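Local structure of Crov588 (Cafeteriavirus, 6NYR) at residues A[415-420]-A[436-441]; A[388-393]-A[408-413]; A[423-428]-A[446-451]; A[352-357]-A[370-375]. The protein is of unknown function but folds into a circular solenoid of leucine-rich (FNIP) repeats, an architecture that in other proteins often serves protein recognition. All coordinates share one frame; numbering follows the deposited sequence.

Contact 1 of 4, residues A[415-420]-A[436-441]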
loop_
_atom_site.group_PDB
_atom_site.type_symbol
_atom_site.label_atom_id
_atom_site.label_comp_id
_atom_site.label_asym_id
_atom_site.label_seq_id
_atom_site.Cartn_x
_atom_site.Cartn_y
_atom_site.Cartn_z
ATOM N N ASN A 415 -1.572 4.336 26.178
ATOM C CA ASN A 415 -1.846 4.498 27.598
ATOM C C ASN A 415 -1.505 5.873 28.151
ATOM O O ASN A 415 -1.812 6.140 29.318
ATOM C CB ASN A 415 -1.073 3.455 28.425
ATOM C CG ASN A 415 -1.570 2.044 28.209
ATOM O OD1 ASN A 415 -2.592 1.824 27.552
ATOM N ND2 ASN A 415 -0.859 1.076 28.772
ATOM N N PHE A 416 -0.874 6.750 27.374
ATOM C CA PHE A 416 -0.446 8.019 27.942
ATOM C C PHE A 416 -1.662 8.818 28.403
ATOM O O PHE A 416 -2.568 9.100 27.613
ATOM C CB PHE A 416 0.358 8.837 26.939
ATOM C CG PHE A 416 0.875 10.124 27.512
ATOM C CD1 PHE A 416 2.101 10.165 28.151
ATOM C CD2 PHE A 416 0.118 11.284 27.446
ATOM C CE1 PHE A 416 2.575 11.341 28.696
ATOM C CE2 PHE A 416 0.584 12.461 27.987
ATOM C CZ PHE A 416 1.815 12.492 28.615
ATOM N N ASN A 417 -1.669 9.194 29.678
ATOM C CA ASN A 417 -2.755 9.987 30.240
ATOM C C ASN A 417 -2.238 10.781 31.437
ATOM O O ASN A 417 -2.819 10.764 32.523
ATOM C CB ASN A 417 -3.929 9.092 30.638
ATOM C CG ASN A 417 -5.153 9.887 31.053
ATOM O OD1 ASN A 417 -5.334 11.036 30.642
ATOM N ND2 ASN A 417 -5.998 9.282 31.880
ATOM N N GLN A 418 -1.138 11.497 31.246
ATOM C CA GLN A 418 -0.599 12.385 32.263
ATOM C C GLN A 418 -0.944 13.825 31.907
ATOM O O GLN A 418 -1.231 14.153 30.752
ATOM C CB GLN A 418 0.919 12.232 32.395
ATOM C CG GLN A 418 1.387 10.828 32.728
ATOM C CD GLN A 418 0.808 10.310 34.029
ATOM O OE1 GLN A 418 0.605 11.064 34.981
ATOM N NE2 GLN A 418 0.525 9.015 34.068
ATOM N N LYS A 419 -0.907 14.692 32.914
ATOM C CA LYS A 419 -1.213 16.092 32.677
ATOM C C LYS A 419 -0.102 16.706 31.829
ATOM O O LYS A 419 1.065 16.313 31.918
ATOM C CB LYS A 419 -1.326 16.863 33.987
ATOM C CG LYS A 419 -2.317 16.338 35.022
ATOM C CD LYS A 419 -2.432 17.386 36.143
ATOM C CE LYS A 419 -2.861 16.811 37.491
ATOM N NZ LYS A 419 -4.251 16.298 37.550
ATOM N N ILE A 420 -0.465 17.683 31.006
ATOM C CA ILE A 420 0.493 18.418 30.183
ATOM C C ILE A 420 0.316 19.892 30.513
ATOM O O ILE A 420 -0.737 20.478 30.226
ATOM C CB ILE A 420 0.308 18.156 28.685
ATOM C CG1 ILE A 420 0.408 16.654 28.419
ATOM C CG2 ILE A 420 1.333 18.923 27.871
ATOM C CD1 ILE A 420 0.459 16.287 26.960
ATOM N N CYS A 436 -5.174 6.582 22.673
ATOM C CA CYS A 436 -6.501 6.189 23.142
ATOM C C CYS A 436 -6.865 6.883 24.449
ATOM O O CYS A 436 -7.908 7.541 24.543
ATOM C CB CYS A 436 -6.548 4.665 23.304
ATOM S SG CYS A 436 -8.104 3.985 23.921
ATOM N N LYS A 437 -6.014 6.756 25.463
ATOM C CA LYS A 437 -6.418 7.036 26.831
ATOM C C LYS A 437 -6.272 8.489 27.268
ATOM O O LYS A 437 -6.769 8.838 28.346
ATOM C CB LYS A 437 -5.613 6.168 27.807
ATOM C CG LYS A 437 -5.910 4.681 27.827
ATOM C CD LYS A 437 -7.305 4.459 28.398
ATOM C CE LYS A 437 -7.498 3.025 28.844
ATOM N NZ LYS A 437 -6.820 2.877 30.187
ATOM N N PHE A 438 -5.612 9.347 26.496
ATOM C CA PHE A 438 -5.381 10.703 26.977
ATOM C C PHE A 438 -6.705 11.421 27.207
ATOM O O PHE A 438 -7.565 11.469 26.321
ATOM C CB PHE A 438 -4.535 11.504 25.994
ATOM C CG PHE A 438 -4.296 12.921 26.436
ATOM C CD1 PHE A 438 -3.287 13.217 27.338
ATOM C CD2 PHE A 438 -5.094 13.953 25.970
ATOM C CE1 PHE A 438 -3.067 14.516 27.751
ATOM C CE2 PHE A 438 -4.878 15.253 26.382
ATOM C CZ PHE A 438 -3.867 15.535 27.271
ATOM N N ASN A 439 -6.860 11.990 28.401
ATOM C CA ASN A 439 -8.094 12.664 28.788
ATOM C C ASN A 439 -7.838 13.599 29.964
ATOM O O ASN A 439 -8.502 13.500 31.000
ATOM C CB ASN A 439 -9.167 11.632 29.143
ATOM C CG ASN A 439 -10.535 12.251 29.317
ATOM O OD1 ASN A 439 -10.785 13.366 28.862
ATOM N ND2 ASN A 439 -11.429 11.534 29.980
ATOM N N GLN A 440 -6.872 14.499 29.815
ATOM C CA GLN A 440 -6.564 15.519 30.805
ATOM C C GLN A 440 -6.902 16.892 30.237
ATOM O O GLN A 440 -6.934 17.102 29.023
ATOM C CB GLN A 440 -5.089 15.470 31.216
ATOM C CG GLN A 440 -4.614 14.120 31.717
ATOM C CD GLN A 440 -5.263 13.715 33.027
ATOM O OE1 GLN A 440 -5.701 14.563 33.809
ATOM N NE2 GLN A 440 -5.325 12.413 33.276
ATOM N N GLU A 441 -7.154 17.837 31.139
ATOM C CA GLU A 441 -7.498 19.189 30.719
ATOM C C GLU A 441 -6.340 19.817 29.955
ATOM O O GLU A 441 -5.167 19.594 30.273
ATOM C CB GLU A 441 -7.841 20.055 31.929
ATOM C CG GLU A 441 -9.192 19.772 32.560
ATOM C CD GLU A 441 -9.456 20.646 33.777
ATOM O OE1 GLU A 441 -8.995 21.809 33.790
ATOM O OE2 GLU A 441 -10.104 20.162 34.729
HETATM O O HOH W 1 -3.261 21.984 31.310
#

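Contact 2 of 4, residues A[388-393]-A[408-413]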
loop_
_atom_site.group_PDB
_atom_site.type_symbol
_atom_site.label_atom_id
_atom_site.label_comp_id
_atom_site.label_asym_id
_atom_site.label_seq_id
_atom_site.Cartn_x
_atom_site.Cartn_y
_atom_site.Cartn_z
ATOM N N LEU A 388 9.370 11.984 17.453
ATOM C CA LEU A 388 9.353 11.164 18.660
ATOM C C LEU A 388 8.021 10.435 18.742
ATOM O O LEU A 388 6.962 11.072 18.777
ATOM C CB LEU A 388 9.584 12.013 19.911
ATOM C CG LEU A 388 9.482 11.267 21.242
ATOM C CD1 LEU A 388 10.501 10.151 21.317
ATOM C CD2 LEU A 388 9.662 12.242 22.395
ATOM N N SER A 389 8.078 9.104 18.768
ATOM C CA SER A 389 6.898 8.251 18.838
ATOM C C SER A 389 7.011 7.334 20.048
ATOM O O SER A 389 7.988 6.591 20.177
ATOM C CB SER A 389 6.752 7.438 17.548
ATOM O OG SER A 389 5.577 6.649 17.562
ATOM N N PHE A 390 6.009 7.382 20.920
ATOM C CA PHE A 390 5.920 6.489 22.065
ATOM C C PHE A 390 4.991 5.315 21.766
ATOM O O PHE A 390 4.072 5.415 20.950
ATOM C CB PHE A 390 5.415 7.231 23.310
ATOM C CG PHE A 390 6.407 8.197 23.895
ATOM C CD1 PHE A 390 7.434 7.749 24.707
ATOM C CD2 PHE A 390 6.299 9.554 23.648
ATOM C CE1 PHE A 390 8.345 8.632 25.252
ATOM C CE2 PHE A 390 7.205 10.447 24.190
ATOM C CZ PHE A 390 8.233 9.985 24.993
ATOM N N GLY A 391 5.252 4.192 22.439
ATOM C CA GLY A 391 4.456 2.989 22.301
ATOM C C GLY A 391 3.269 2.946 23.249
ATOM O O GLY A 391 2.893 3.938 23.875
ATOM N N CYS A 392 2.680 1.747 23.364
ATOM C CA CYS A 392 1.391 1.633 24.035
ATOM C C CYS A 392 1.492 1.948 25.519
ATOM O O CYS A 392 0.574 2.538 26.099
ATOM C CB CYS A 392 0.816 0.223 23.897
ATOM S SG CYS A 392 0.996 -0.563 22.299
ATOM N N GLU A 393 2.579 1.528 26.161
ATOM C CA GLU A 393 2.611 1.489 27.616
ATOM C C GLU A 393 3.322 2.678 28.251
ATOM O O GLU A 393 3.276 2.814 29.481
ATOM C CB GLU A 393 3.268 0.178 28.084
ATOM C CG GLU A 393 2.597 -1.066 27.499
ATOM C CD GLU A 393 2.442 -2.198 28.496
ATOM O OE1 GLU A 393 2.493 -1.942 29.720
ATOM O OE2 GLU A 393 2.273 -3.354 28.051
ATOM N N THR A 408 9.390 18.526 16.030
ATOM C CA THR A 408 8.250 18.930 15.221
ATOM C C THR A 408 7.101 17.930 15.255
ATOM O O THR A 408 5.961 18.314 14.969
ATOM C CB THR A 408 8.671 19.125 13.755
ATOM O OG1 THR A 408 9.172 17.887 13.229
ATOM C CG2 THR A 408 9.740 20.201 13.635
ATOM N N TYR A 409 7.364 16.673 15.609
ATOM C CA TYR A 409 6.363 15.614 15.549
ATOM C C TYR A 409 6.396 14.823 16.848
ATOM O O TYR A 409 7.399 14.170 17.155
ATOM C CB TYR A 409 6.625 14.684 14.354
ATOM C CG TYR A 409 5.640 13.546 14.215
ATOM C CD1 TYR A 409 5.743 12.409 15.010
ATOM C CD2 TYR A 409 4.618 13.595 13.277
ATOM C CE1 TYR A 409 4.847 11.367 14.891
ATOM C CE2 TYR A 409 3.717 12.551 13.146
ATOM C CZ TYR A 409 3.839 11.442 13.955
ATOM O OH TYR A 409 2.949 10.399 13.835
ATOM N N LEU A 410 5.299 14.861 17.596
ATOM C CA LEU A 410 5.165 14.090 18.823
ATOM C C LEU A 410 3.915 13.227 18.728
ATOM O O LEU A 410 2.811 13.742 18.520
ATOM C CB LEU A 410 5.101 14.998 20.050
ATOM C CG LEU A 410 4.927 14.234 21.363
ATOM C CD1 LEU A 410 6.047 13.211 21.522
ATOM C CD2 LEU A 410 4.901 15.183 22.545
ATOM N N GLU A 411 4.095 11.918 18.873
ATOM C CA GLU A 411 3.002 10.957 18.919
ATOM C C GLU A 411 3.035 10.253 20.269
ATOM O O GLU A 411 4.018 9.577 20.594
ATOM C CB GLU A 411 3.124 9.950 17.773
ATOM C CG GLU A 411 2.164 8.777 17.840
ATOM C CD GLU A 411 2.307 7.847 16.647
ATOM O OE1 GLU A 411 3.255 8.035 15.853
ATOM O OE2 GLU A 411 1.469 6.935 16.500
ATOM N N LEU A 412 1.973 10.419 21.051
ATOM C CA LEU A 412 1.821 9.724 22.319
ATOM C C LEU A 412 0.962 8.475 22.114
ATOM O O LEU A 412 0.047 8.450 21.289
ATOM C CB LEU A 412 1.176 10.607 23.387
ATOM C CG LEU A 412 1.917 11.738 24.090
ATOM C CD1 LEU A 412 3.335 11.297 24.477
ATOM C CD2 LEU A 412 1.953 13.019 23.279
ATOM N N GLY A 413 1.269 7.431 22.883
ATOM C CA GLY A 413 0.725 6.108 22.650
ATOM C C GLY A 413 -0.549 5.814 23.426
ATOM O O GLY A 413 -1.126 6.671 24.096
#

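Contact 3 of 4, residues A[423-428]-A[446-451]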
loop_
_atom_site.group_PDB
_atom_site.type_symbol
_atom_site.label_atom_id
_atom_site.label_comp_id
_atom_site.label_asym_id
_atom_site.label_seq_id
_atom_site.Cartn_x
_atom_site.Cartn_y
_atom_site.Cartn_z
ATOM N N ASN A 423 5.035 25.104 28.974
ATOM C CA ASN A 423 6.464 24.882 28.755
ATOM C C ASN A 423 6.877 23.416 28.870
ATOM O O ASN A 423 8.006 23.106 29.263
ATOM C CB ASN A 423 7.308 25.725 29.719
ATOM C CG ASN A 423 7.276 27.201 29.386
ATOM O OD1 ASN A 423 6.491 27.964 29.948
ATOM N ND2 ASN A 423 8.129 27.610 28.459
ATOM N N VAL A 424 5.985 22.505 28.511
ATOM C CA VAL A 424 6.356 21.121 28.259
ATOM C C VAL A 424 6.542 20.889 26.764
ATOM O O VAL A 424 7.573 20.381 26.321
ATOM C CB VAL A 424 5.319 20.140 28.851
ATOM C CG1 VAL A 424 5.772 18.696 28.597
ATOM C CG2 VAL A 424 5.140 20.383 30.333
ATOM N N LEU A 425 5.539 21.268 25.973
ATOM C CA LEU A 425 5.586 21.091 24.528
ATOM C C LEU A 425 6.411 22.211 23.906
ATOM O O LEU A 425 6.139 23.389 24.165
ATOM C CB LEU A 425 4.178 21.085 23.955
ATOM C CG LEU A 425 3.254 20.020 24.549
ATOM C CD1 LEU A 425 1.812 20.276 24.123
ATOM C CD2 LEU A 425 3.695 18.622 24.156
ATOM N N PRO A 426 7.402 21.889 23.078
ATOM C CA PRO A 426 8.301 22.933 22.571
ATOM C C PRO A 426 7.639 23.813 21.525
ATOM O O PRO A 426 6.852 23.345 20.700
ATOM C CB PRO A 426 9.465 22.138 21.965
ATOM C CG PRO A 426 8.832 20.839 21.547
ATOM C CD PRO A 426 7.771 20.545 22.586
ATOM N N ASN A 427 7.951 25.108 21.588
ATOM C CA ASN A 427 7.648 26.000 20.477
ATOM C C ASN A 427 8.377 25.497 19.238
ATOM O O ASN A 427 9.600 25.321 19.255
ATOM C CB ASN A 427 8.069 27.430 20.799
ATOM C CG ASN A 427 7.167 28.080 21.825
ATOM O OD1 ASN A 427 5.942 28.091 21.676
ATOM N ND2 ASN A 427 7.767 28.633 22.873
ATOM N N GLY A 428 7.624 25.244 18.174
ATOM C CA GLY A 428 8.132 24.582 16.988
ATOM C C GLY A 428 7.439 23.278 16.664
ATOM O O GLY A 428 7.532 22.804 15.522
ATOM N N VAL A 446 -0.580 26.107 26.631
ATOM C CA VAL A 446 -0.032 24.755 26.659
ATOM C C VAL A 446 0.350 24.290 25.262
ATOM O O VAL A 446 1.463 23.819 25.035
ATOM C CB VAL A 446 -1.040 23.782 27.311
ATOM C CG1 VAL A 446 -0.520 22.349 27.253
ATOM C CG2 VAL A 446 -1.329 24.193 28.748
ATOM N N LEU A 447 -0.575 24.412 24.315
ATOM C CA LEU A 447 -0.307 24.024 22.940
ATOM C C LEU A 447 0.506 25.111 22.252
ATOM O O LEU A 447 0.078 26.269 22.232
ATOM C CB LEU A 447 -1.615 23.797 22.203
ATOM C CG LEU A 447 -2.523 22.733 22.821
ATOM C CD1 LEU A 447 -3.887 22.725 22.153
ATOM C CD2 LEU A 447 -1.869 21.361 22.718
ATOM N N PRO A 448 1.674 24.790 21.689
ATOM C CA PRO A 448 2.474 25.836 21.034
ATOM C C PRO A 448 1.770 26.392 19.807
ATOM O O PRO A 448 1.167 25.656 19.024
ATOM C CB PRO A 448 3.766 25.101 20.648
ATOM C CG PRO A 448 3.360 23.652 20.546
ATOM C CD PRO A 448 2.318 23.467 21.626
ATOM N N ASP A 449 1.856 27.716 19.646
ATOM C CA ASP A 449 1.194 28.373 18.527
ATOM C C ASP A 449 1.725 27.898 17.181
ATOM O O ASP A 449 1.048 28.085 16.165
ATOM C CB ASP A 449 1.350 29.890 18.658
ATOM C CG ASP A 449 0.430 30.479 19.715
ATOM O OD1 ASP A 449 -0.757 30.095 19.746
ATOM O OD2 ASP A 449 0.895 31.311 20.523
ATOM N N SER A 450 2.907 27.276 17.148
ATOM C CA SER A 450 3.445 26.748 15.899
ATOM C C SER A 450 2.664 25.539 15.398
ATOM O O SER A 450 2.703 25.239 14.200
ATOM C CB SER A 450 4.917 26.369 16.081
ATOM O OG SER A 450 5.064 25.338 17.044
ATOM N N LEU A 451 1.965 24.842 16.290
ATOM C CA LEU A 451 1.287 23.603 15.938
ATOM C C LEU A 451 0.249 23.823 14.845
ATOM O O LEU A 451 -0.525 24.782 14.876
ATOM C CB LEU A 451 0.606 23.024 17.180
ATOM C CG LEU A 451 0.241 21.545 17.202
ATOM C CD1 LEU A 451 1.477 20.695 17.407
ATOM C CD2 LEU A 451 -0.798 21.278 18.285
#

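Contact 4 of 4, residues A[352-357]-A[370-375]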
loop_
_atom_site.group_PDB
_atom_site.type_symbol
_atom_site.label_atom_id
_atom_site.label_comp_id
_atom_site.label_asym_id
_atom_site.label_seq_id
_atom_site.Cartn_x
_atom_site.Cartn_y
_atom_site.Cartn_z
ATOM N N GLN A 352 14.243 0.001 29.410
ATOM C CA GLN A 352 15.320 0.390 30.307
ATOM C C GLN A 352 15.438 1.907 30.401
ATOM O O GLN A 352 15.188 2.628 29.431
ATOM C CB GLN A 352 16.668 -0.175 29.832
ATOM C CG GLN A 352 16.765 -1.681 29.807
ATOM C CD GLN A 352 16.535 -2.310 31.162
ATOM O OE1 GLN A 352 17.112 -1.890 32.163
ATOM N NE2 GLN A 352 15.672 -3.318 31.202
ATOM N N ILE A 353 15.846 2.384 31.581
ATOM C CA ILE A 353 16.090 3.808 31.758
ATOM C C ILE A 353 17.153 4.251 30.755
ATOM O O ILE A 353 18.086 3.505 30.431
ATOM C CB ILE A 353 16.541 4.114 33.196
ATOM C CG1 ILE A 353 15.470 3.695 34.208
ATOM C CG2 ILE A 353 16.856 5.602 33.349
ATOM C CD1 ILE A 353 15.966 3.643 35.646
ATOM N N ILE A 354 17.007 5.477 30.257
ATOM C CA ILE A 354 17.963 6.074 29.331
ATOM C C ILE A 354 18.465 7.374 29.947
ATOM O O ILE A 354 17.676 8.289 30.217
ATOM C CB ILE A 354 17.344 6.327 27.949
ATOM C CG1 ILE A 354 17.098 5.003 27.228
ATOM C CG2 ILE A 354 18.263 7.206 27.116
ATOM C CD1 ILE A 354 16.173 5.101 26.033
ATOM N N THR A 355 19.772 7.454 30.167
ATOM C CA THR A 355 20.367 8.538 30.924
ATOM C C THR A 355 20.928 9.609 29.985
ATOM O O THR A 355 20.586 9.659 28.798
ATOM C CB THR A 355 21.425 7.957 31.865
ATOM O OG1 THR A 355 22.388 7.224 31.104
ATOM C CG2 THR A 355 20.776 7.025 32.877
ATOM N N GLU A 356 21.804 10.463 30.513
ATOM C CA GLU A 356 22.061 11.765 29.916
ATOM C C GLU A 356 22.615 11.714 28.502
ATOM O O GLU A 356 21.945 12.146 27.558
ATOM C CB GLU A 356 23.033 12.567 30.799
ATOM C CG GLU A 356 22.569 12.782 32.229
ATOM C CD GLU A 356 22.224 14.230 32.525
ATOM O OE1 GLU A 356 22.984 15.130 32.101
ATOM O OE2 GLU A 356 21.189 14.471 33.179
ATOM N N ASN A 357 23.832 11.209 28.345
ATOM C CA ASN A 357 24.505 11.279 27.056
ATOM C C ASN A 357 24.569 9.912 26.398
ATOM O O ASN A 357 25.626 9.491 25.917
ATOM C CB ASN A 357 25.900 11.871 27.241
ATOM C CG ASN A 357 25.861 13.282 27.804
ATOM O OD1 ASN A 357 26.135 13.502 28.984
ATOM N ND2 ASN A 357 25.502 14.246 26.962
ATOM N N ASP A 370 6.325 -1.229 22.404
ATOM C CA ASP A 370 5.174 -1.412 23.277
ATOM C C ASP A 370 5.482 -1.030 24.721
ATOM O O ASP A 370 4.748 -0.253 25.342
ATOM C CB ASP A 370 4.702 -2.868 23.221
ATOM C CG ASP A 370 3.982 -3.209 21.936
ATOM O OD1 ASP A 370 3.750 -2.300 21.111
ATOM O OD2 ASP A 370 3.619 -4.391 21.767
ATOM N N ASP A 371 6.563 -1.576 25.278
ATOM C CA ASP A 371 6.699 -1.642 26.726
ATOM C C ASP A 371 7.429 -0.463 27.353
ATOM O O ASP A 371 7.357 -0.300 28.578
ATOM C CB ASP A 371 7.429 -2.930 27.129
ATOM C CG ASP A 371 6.541 -4.149 27.057
ATOM O OD1 ASP A 371 5.342 -3.995 26.741
ATOM O OD2 ASP A 371 7.046 -5.267 27.310
ATOM N N PHE A 372 8.151 0.339 26.574
ATOM C CA PHE A 372 8.939 1.401 27.181
ATOM C C PHE A 372 8.061 2.289 28.057
ATOM O O PHE A 372 7.049 2.829 27.603
ATOM C CB PHE A 372 9.634 2.269 26.140
ATOM C CG PHE A 372 10.484 3.339 26.754
ATOM C CD1 PHE A 372 11.721 3.023 27.298
ATOM C CD2 PHE A 372 10.039 4.648 26.824
ATOM C CE1 PHE A 372 12.506 4.001 27.876
ATOM C CE2 PHE A 372 10.826 5.629 27.405
ATOM C CZ PHE A 372 12.058 5.301 27.930
ATOM N N ASN A 373 8.486 2.479 29.305
ATOM C CA ASN A 373 7.691 3.207 30.286
ATOM C C ASN A 373 8.585 3.666 31.428
ATOM O O ASN A 373 8.334 3.340 32.591
ATOM C CB ASN A 373 6.558 2.312 30.789
ATOM C CG ASN A 373 5.532 3.066 31.593
ATOM O OD1 ASN A 373 5.378 4.277 31.456
ATOM N ND2 ASN A 373 4.816 2.347 32.448
ATOM N N GLN A 374 9.633 4.415 31.102
ATOM C CA GLN A 374 10.540 4.977 32.089
ATOM C C GLN A 374 10.450 6.495 32.040
ATOM O O GLN A 374 10.087 7.076 31.011
ATOM C CB GLN A 374 11.987 4.550 31.846
ATOM C CG GLN A 374 12.180 3.056 31.783
ATOM C CD GLN A 374 11.879 2.371 33.101
ATOM O OE1 GLN A 374 12.136 2.914 34.175
ATOM N NE2 GLN A 374 11.318 1.174 33.024
ATOM N N ILE A 375 10.762 7.141 33.163
ATOM C CA ILE A 375 10.790 8.594 33.175
ATOM C C ILE A 375 11.905 9.064 32.248
ATOM O O ILE A 375 12.972 8.438 32.163
ATOM C CB ILE A 375 10.986 9.149 34.599
ATOM C CG1 ILE A 375 12.404 8.899 35.106
ATOM C CG2 ILE A 375 9.969 8.547 35.560
ATOM C CD1 ILE A 375 12.634 9.370 36.546
HETATM O O HOH W 2 14.352 7.367 30.495
#

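Contact 1 of 4, residues A[415-420]-A[436-441]
Asn417 OD1 is gripped by two donors of the next turn of the leucine-rich-repeat solenoid, the backbone N of Asn439 at 2.9 Å and the side-chain NE2 of Gln440 at 3.0 Å. The two reach the oxygen from opposite faces of the amide plane, both well off that plane, so the oxygen is clasped between them. Gln440 NE2 also makes a weak bond to the carbonyl O of Asn417. With CG anti to the backbone N (chi1 -172°), the asparagine amide leans across to the neighbouring coil, while Gln440 bends at chi2 and crosses it at about a right angle. Asparagine suits the place because its OD1 accepts from the next coil while its backbone N is given to the coil before; glutamine is long enough to bring NE2 to the same oxygen. The pattern repeats on both sides: Asn395 OD1 receives Asn417 N and Gln418 NE2, and Asn439 OD1 receives Asn461 N and Gln462 NE2.

Beneath this polar row lie buried phenylalanines. The rings of Phe416 and Phe438 run side by side, with Phe438 CD1 at the edge of the Phe416 ring, 3.9 Å from its CD2. Ile420 CD1 comes to 4.0 Å from Phe438 CE1, filling in the apolar layer. At the far end, a water donates to both coils, lying 3.1 Å from Ile420 O and 3.2 Å from Glu441 O.

Contact 2 of 4, residues A[388-393]-A[408-413]
Leu388 and Leu410 sit in register on neighbouring parallel strands of the leucine-rich-repeat solenoid, their side chains side by side and pointing into the protein. The strands line the inner wall of the ring, and three backbone bonds of similar length sew them together: Leu388 N to Tyr409 O, Glu411 N to Leu388 O, and Phe390 N to Glu411 O at 3.0 Å. All three are nearly straight.

The side facing the body of the coils, with Leu388 and Leu410, is the tight one. Leu410 CD1 reaches 3.8 Å from Leu388 CD2, and its CG, anti to the backbone N (chi1 179°), sends the branched end toward the preceding strand. Phe390 closes this layer, its CD2 3.5 Å from Leu412 CD1 and its ring edge next to Leu410 CD1; branched leucines and a flat ring suit this layer because they pack closely between successive coils. Phe394 stacks on the same phenylalanine.

On the other side, Ser389 and Glu411 are partly exposed and the contact is looser. Ser389 OG and Glu411 OE1 are 3.2 Å apart, a weak bond at most, and one not settled, because another acceptor also lies within the serine proton's reach. Tyr409 OH donates to the same OE1, arriving from above the carboxylate plane, which probably steadies the extended glutamate, while the tyrosine ring stacks with His387.

Past the strands, the carbonyl O of Gly391 occupies the space where a beta carbon of residue 413 would stand, which suits glycine, and Gly413 CA points a hydrogen at that oxygen from 3.3 Å.

Contact 3 of 4, residues A[423-428]-A[446-451]
Leu425 and Pro448 cross at about a right angle, the leucine laying CB and one methyl against the flank of the proline ring. Leu425 CB comes to 3.8 Å from Pro448 CD, and Leu425 CD1 also touches the carbonyl O of Val446. The same methyl is 4.1 Å from Leu447 CD2, the equivalent leucine of the next coil. Leu425 CG lies anti to its carbonyl carbon (chi1 -57°), which directs the branch toward the following repeat, where Leu432 of the strand lies against both leucines. These are the stretches of the leucine-rich-repeat solenoid that return the chain from the outer loops to the next strand.

The ring of Pro448 continues the packing against the backbone of the preceding coil. Pro448 CG rests 3.5 Å from the carbonyl O of Pro426, and on its more exposed side Asn427 crosses it obliquely with OD1 near CB. Proline suits this place because its ring offers a compact apolar surface and its nitrogen needs no hydrogen-bond partner.

Pro448 also opens a type I beta turn, closed by Leu451 N to Pro448 O. The turn presents Ser450 with OG between the backbone N and the carbonyl carbon (chi1 63°), where it accepts from Gly428 N at 2.8 Å and bonds Leu429 O. Gly428 adopts a positive phi that suits glycine. One hydroxyl thus satisfies two backbone groups of the preceding coil, while burial of leucine and proline supplies the apolar cohesion.

Contact 4 of 4, residues A[352-357]-A[370-375]
The Phe372 ring receives the carbonyl O of Gln352 at its edge, in the ring plane, with CE1 at 3.4 Å. Over the centre of one face lies the backbone N of Gln374, from the ring's own coil, and Ile354 CD1 approaches CE1 obliquely at 4.2 Å. The ring also stacks with Phe368, so that it is packed by its own repeat as well as by its neighbour in this leucine-rich-repeat solenoid. CG stands anti to the backbone N (chi1 -178°), which carries the ring inward beneath the loop.

Gln374 packs on the backbone of Gln352 and Ile353. Its chain bends at chi2 (-65°) and crosses Ile353 at about a right angle, placing CG 3.7 Å from Gln352 C and OE1 3.4 Å from Ile353 CG1. A flexible, partly aliphatic residue suits this spot: its methylenes lie on backbone, while NE2 turns to bond Asn351 OD1, which also receives Asn373 N.

No direct hydrogen bond joins the two stretches. The contact therefore rests on van der Waals packing, probably aided by attraction between the weakly positive ring edge and the carbonyl oxygen, with the directional polar bonds made by Asn351 just beside it.

All four contacts join neighbouring coils of one solenoid, but at different depths. Contact 2 lies nearest the ring's middle, on the strands, and is held by regular backbone bonds. Contacts 1, 3 and 4 lie in the loops farther out. Contact 3 is the most buried and mainly apolar; contact 1 couples amide bonds at the surface to phenylalanines below. Contact 4 repeats the same loop level three turns earlier, its two segments holding only part of that pattern. Neighbours meet directly: Asn415 N probably bonds Cys392 O between contacts 1 and 2, Glu393 N probably bonds Asp370 O between contacts 2 and 4, and Ile420 packs on Leu425 between contacts 1 and 3.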